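Local coordinates for protein Two-component sensor histidine kinase (Nostoc sp., PDB 6OZB) that probably senses light as the bilin-binding GAF domain, here loaded with phycoerythrobilin, of a two-component sensor histidine kinase, at residues 20-25 with 37-42. The protein carries 1 engineered substitution. Residues are numbered along the deposited sequence; the frame is centred on the assembly and turned at random. Where two conformers were deposited one is given.
Sequences RRITAR and TATTAE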
ATOM      1  N   ARG C  20     -30.831  -5.542 -13.071  1.00 16.12           N
ATOM      2  CA  ARG C  20     -32.201  -5.674 -13.546  1.00 16.68           C
ATOM      3  C   ARG C  20     -32.368  -6.960 -14.307  1.00 16.21           C
ATOM      4  O   ARG C  20     -33.396  -7.600 -14.210  1.00 16.31           O
ATOM      5  CB  ARG C  20     -32.603  -4.489 -14.421  1.00 17.77           C
ATOM      6  CG  ARG C  20     -32.859  -3.184 -13.645  1.00 24.60           C
ATOM      7  CD  ARG C  20     -33.568  -2.165 -14.483  1.00 27.76           C
ATOM      8  NE  ARG C  20     -32.791  -1.751 -15.648  1.00 25.64           N
ATOM      9  CZ  ARG C  20     -31.949  -0.721 -15.707  1.00 33.12           C
ATOM     10  NH1 ARG C  20     -31.741   0.051 -14.657  1.00 34.29           N
ATOM     11  NH2 ARG C  20     -31.319  -0.452 -16.846  1.00 32.92           N
ATOM     12  N   ARG C  21     -31.347  -7.348 -15.068  1.00 16.34           N
ATOM     13  CA  ARG C  21     -31.464  -8.549 -15.870  1.00 15.60           C
ATOM     14  C   ARG C  21     -31.452  -9.795 -14.960  1.00 23.89           C
ATOM     15  O   ARG C  21     -32.134 -10.768 -15.235  1.00 19.88           O
ATOM     16  CB  ARG C  21     -30.353  -8.585 -16.905  1.00 17.62           C
ATOM     17  CG  ARG C  21     -30.554  -7.577 -18.044  1.00 18.08           C
ATOM     18  CD  ARG C  21     -29.331  -7.600 -18.994  1.00 19.24           C
ATOM     19  NE  ARG C  21     -29.425  -6.583 -20.041  1.00 25.77           N
ATOM     20  CZ  ARG C  21     -30.212  -6.686 -21.115  1.00 27.45           C
ATOM     21  NH1 ARG C  21     -30.981  -7.754 -21.286  1.00 31.34           N
ATOM     22  NH2 ARG C  21     -30.241  -5.712 -22.021  1.00 30.01           N
ATOM     23  N   ILE C  22     -30.708  -9.770 -13.859  1.00 18.33           N
ATOM     24  CA  ILE C  22     -30.769 -10.880 -12.907  1.00 15.66           C
ATOM     25  C   ILE C  22     -32.146 -10.958 -12.284  1.00 14.33           C
ATOM     26  O   ILE C  22     -32.722 -12.026 -12.183  1.00 16.56           O
ATOM     27  CB  ILE C  22     -29.710 -10.759 -11.761  1.00 16.09           C
ATOM     28  CG1 ILE C  22     -28.301 -10.808 -12.321  1.00 19.18           C
ATOM     29  CG2 ILE C  22     -29.879 -11.887 -10.755  1.00 17.45           C
ATOM     30  CD1 ILE C  22     -27.235 -10.389 -11.290  1.00 22.12           C
ATOM     31  N   THR C  23     -32.667  -9.809 -11.892  0.65 14.83           N
ATOM     32  CA  THR C  23     -33.951  -9.752 -11.246  0.65 17.55           C
ATOM     33  C   THR C  23     -35.043 -10.300 -12.178  0.65 23.20           C
ATOM     34  O   THR C  23     -35.928 -11.018 -11.738  0.65 19.48           O
ATOM     35  CB  THR C  23     -34.264  -8.327 -10.810  0.65 22.88           C
ATOM     36  OG1 THR C  23     -33.273  -7.901  -9.859  0.65 23.62           O
ATOM     37  CG2 THR C  23     -35.608  -8.255 -10.189  0.65 19.24           C
ATOM     38  N   ALA C  24     -34.948 -10.004 -13.469  1.00 19.13           N
ATOM     39  CA  ALA C  24     -35.931 -10.482 -14.433  1.00 19.15           C
ATOM     40  C   ALA C  24     -35.935 -12.004 -14.460  1.00 19.72           C
ATOM     41  O   ALA C  24     -36.999 -12.619 -14.556  1.00 20.20           O
ATOM     42  CB  ALA C  24     -35.653  -9.928 -15.812  1.00 20.45           C
ATOM     43  N   ARG C  25     -34.752 -12.612 -14.373  1.00 16.00           N
ATOM     44  CA  ARG C  25     -34.649 -14.062 -14.374  1.00 15.09           C
ATOM     45  C   ARG C  25     -35.251 -14.695 -13.127  1.00 21.47           C
ATOM     46  O   ARG C  25     -35.868 -15.767 -13.188  1.00 18.78           O
ATOM     47  CB  ARG C  25     -33.197 -14.498 -14.507  1.00 16.90           C
ATOM     48  CG  ARG C  25     -32.634 -14.194 -15.879  1.00 18.46           C
ATOM     49  CD  ARG C  25     -31.192 -14.602 -15.971  1.00 27.76           C
ATOM     50  NE  ARG C  25     -30.633 -13.832 -17.059  1.00 43.38           N
ATOM     51  CZ  ARG C  25     -29.679 -12.915 -16.924  1.00 32.15           C
ATOM     52  NH1 ARG C  25     -29.076 -12.656 -15.746  1.00 32.44           N
ATOM     53  NH2 ARG C  25     -29.312 -12.260 -17.991  1.00 41.38           N
ATOM     54  N   THR C  37     -25.681 -19.114 -14.818  1.00 16.50           N
ATOM     55  CA  THR C  37     -25.021 -19.275 -16.127  1.00 19.04           C
ATOM     56  C   THR C  37     -25.218 -18.044 -16.993  1.00 31.00           C
ATOM     57  O   THR C  37     -24.251 -17.467 -17.506  1.00 22.32           O
ATOM     58  CB  THR C  37     -25.552 -20.519 -16.866  1.00 23.18           C
ATOM     59  OG1 THR C  37     -25.151 -21.712 -16.163  1.00 24.17           O
ATOM     60  CG2 THR C  37     -25.012 -20.582 -18.286  1.00 26.07           C
ATOM     61  N   ALA C  38     -26.452 -17.584 -17.105  1.00 23.37           N
ATOM     62  CA  ALA C  38     -26.737 -16.449 -17.989  1.00 24.52           C
ATOM     63  C   ALA C  38     -26.113 -15.173 -17.480  1.00 23.90           C
ATOM     64  O   ALA C  38     -25.762 -14.289 -18.262  1.00 26.98           O
ATOM     65  CB  ALA C  38     -28.242 -16.267 -18.152  1.00 30.26           C
ATOM     66  N   THR C  39     -25.890 -15.100 -16.177  1.00 21.39           N
ATOM     67  CA  THR C  39     -25.430 -13.880 -15.569  1.00 23.92           C
ATOM     68  C   THR C  39     -23.945 -13.657 -15.805  1.00 28.10           C
ATOM     69  O   THR C  39     -23.501 -12.526 -15.957  1.00 21.28           O
ATOM     70  CB  THR C  39     -25.700 -13.880 -14.030  1.00 29.20           C
ATOM     71  OG1 THR C  39     -27.117 -13.929 -13.780  1.00 31.96           O
ATOM     72  CG2 THR C  39     -25.105 -12.648 -13.371  1.00 30.21           C
ATOM     73  N   THR C  40     -23.150 -14.717 -15.812  1.00 26.42           N
ATOM     74  CA  THR C  40     -21.714 -14.519 -15.938  0.66 22.75           C
ATOM     75  C   THR C  40     -21.367 -13.846 -17.263  1.00 16.74           C
ATOM     76  O   THR C  40     -20.443 -13.025 -17.321  1.00 23.03           O
ATOM     77  CB  THR C  40     -20.935 -15.836 -15.806  0.66 29.44           C
ATOM     78  OG1 THR C  40     -21.114 -16.627 -16.986  0.66 42.23           O
ATOM     79  CG2 THR C  40     -21.409 -16.580 -14.567  0.66 25.10           C
ATOM     80  N   ALA C  41     -22.108 -14.121 -18.338  1.00 19.54           N
ATOM     81  CA  ALA C  41     -21.794 -13.477 -19.627  1.00 23.66           C
ATOM     82  C   ALA C  41     -22.034 -11.970 -19.601  1.00 31.37           C
ATOM     83  O   ALA C  41     -21.294 -11.190 -20.196  1.00 21.99           O
ATOM     84  CB  ALA C  41     -22.600 -14.103 -20.766  1.00 28.78           C
ATOM     85  N   GLU C  42     -23.100 -11.565 -18.929  1.00 26.54           N
ATOM     86  CA  GLU C  42     -23.419 -10.147 -18.818  1.00 19.87           C
ATOM     87  C   GLU C  42     -22.396  -9.480 -17.899  1.00 19.95           C
ATOM     88  O   GLU C  42     -21.962  -8.369 -18.137  1.00 20.45           O
ATOM     89  CB  GLU C  42     -24.874 -10.025 -18.343  1.00 21.83           C
ATOM     90  CG  GLU C  42     -25.775 -10.532 -19.473  1.00 28.89           C
ATOM     91  CD  GLU C  42     -27.238 -10.630 -19.121  1.00 41.56           C
ATOM     92  OE1 GLU C  42     -27.593 -10.377 -17.952  1.00 34.24           O
ATOM     93  OE2 GLU C  42     -28.053 -10.930 -20.035  1.00 40.11           O
TER
HETATM   94  O   HOH W   1     -30.900 -10.290 -20.129  1.00 37.26           O
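R25 reaches across to A38, T39 and E42. From CB, CG stands anti to the carbonyl carbon (chi1 -69°), and the chain stays extended to NE, which carries the guanidinium over to the other helix. CD brushes the methyl of A38, and NE lies 3.6 Å from A38 CB. That methyl lies over one face of the guanidinium and the carbonyl O of R21 over the opposite face, both offset toward the rim, probably limiting its tilt. NH1 comes within 3.1 Å of T39 OG1, a hydroxyl already hydrogen-bonded to I35 O one turn earlier. NH2 points at E42 OE1 in a salt bridge met at the guanidinium edge, although the modelled NH2 is too close to the carboxylate, so its position, and hence the bond's length, is doubtful.

E42 is also approached by R21, whose CD packs 3.4 Å from E42 OE1. A water bridges the rest of the gap, accepting from R21 NH1 (2.8 Å) and donating to E42 OE2 (2.9 Å). Deeper, I22 CD1 meets T39 CG2 at 3.7 Å.

The contact packs helix 12-27 against helix 32-47, the short segment axes nearly antiparallel (168°) and 10.4 Å apart at closest approach; I22 also touches Q190 of helix 178-201, and T40 touches strand 63-70.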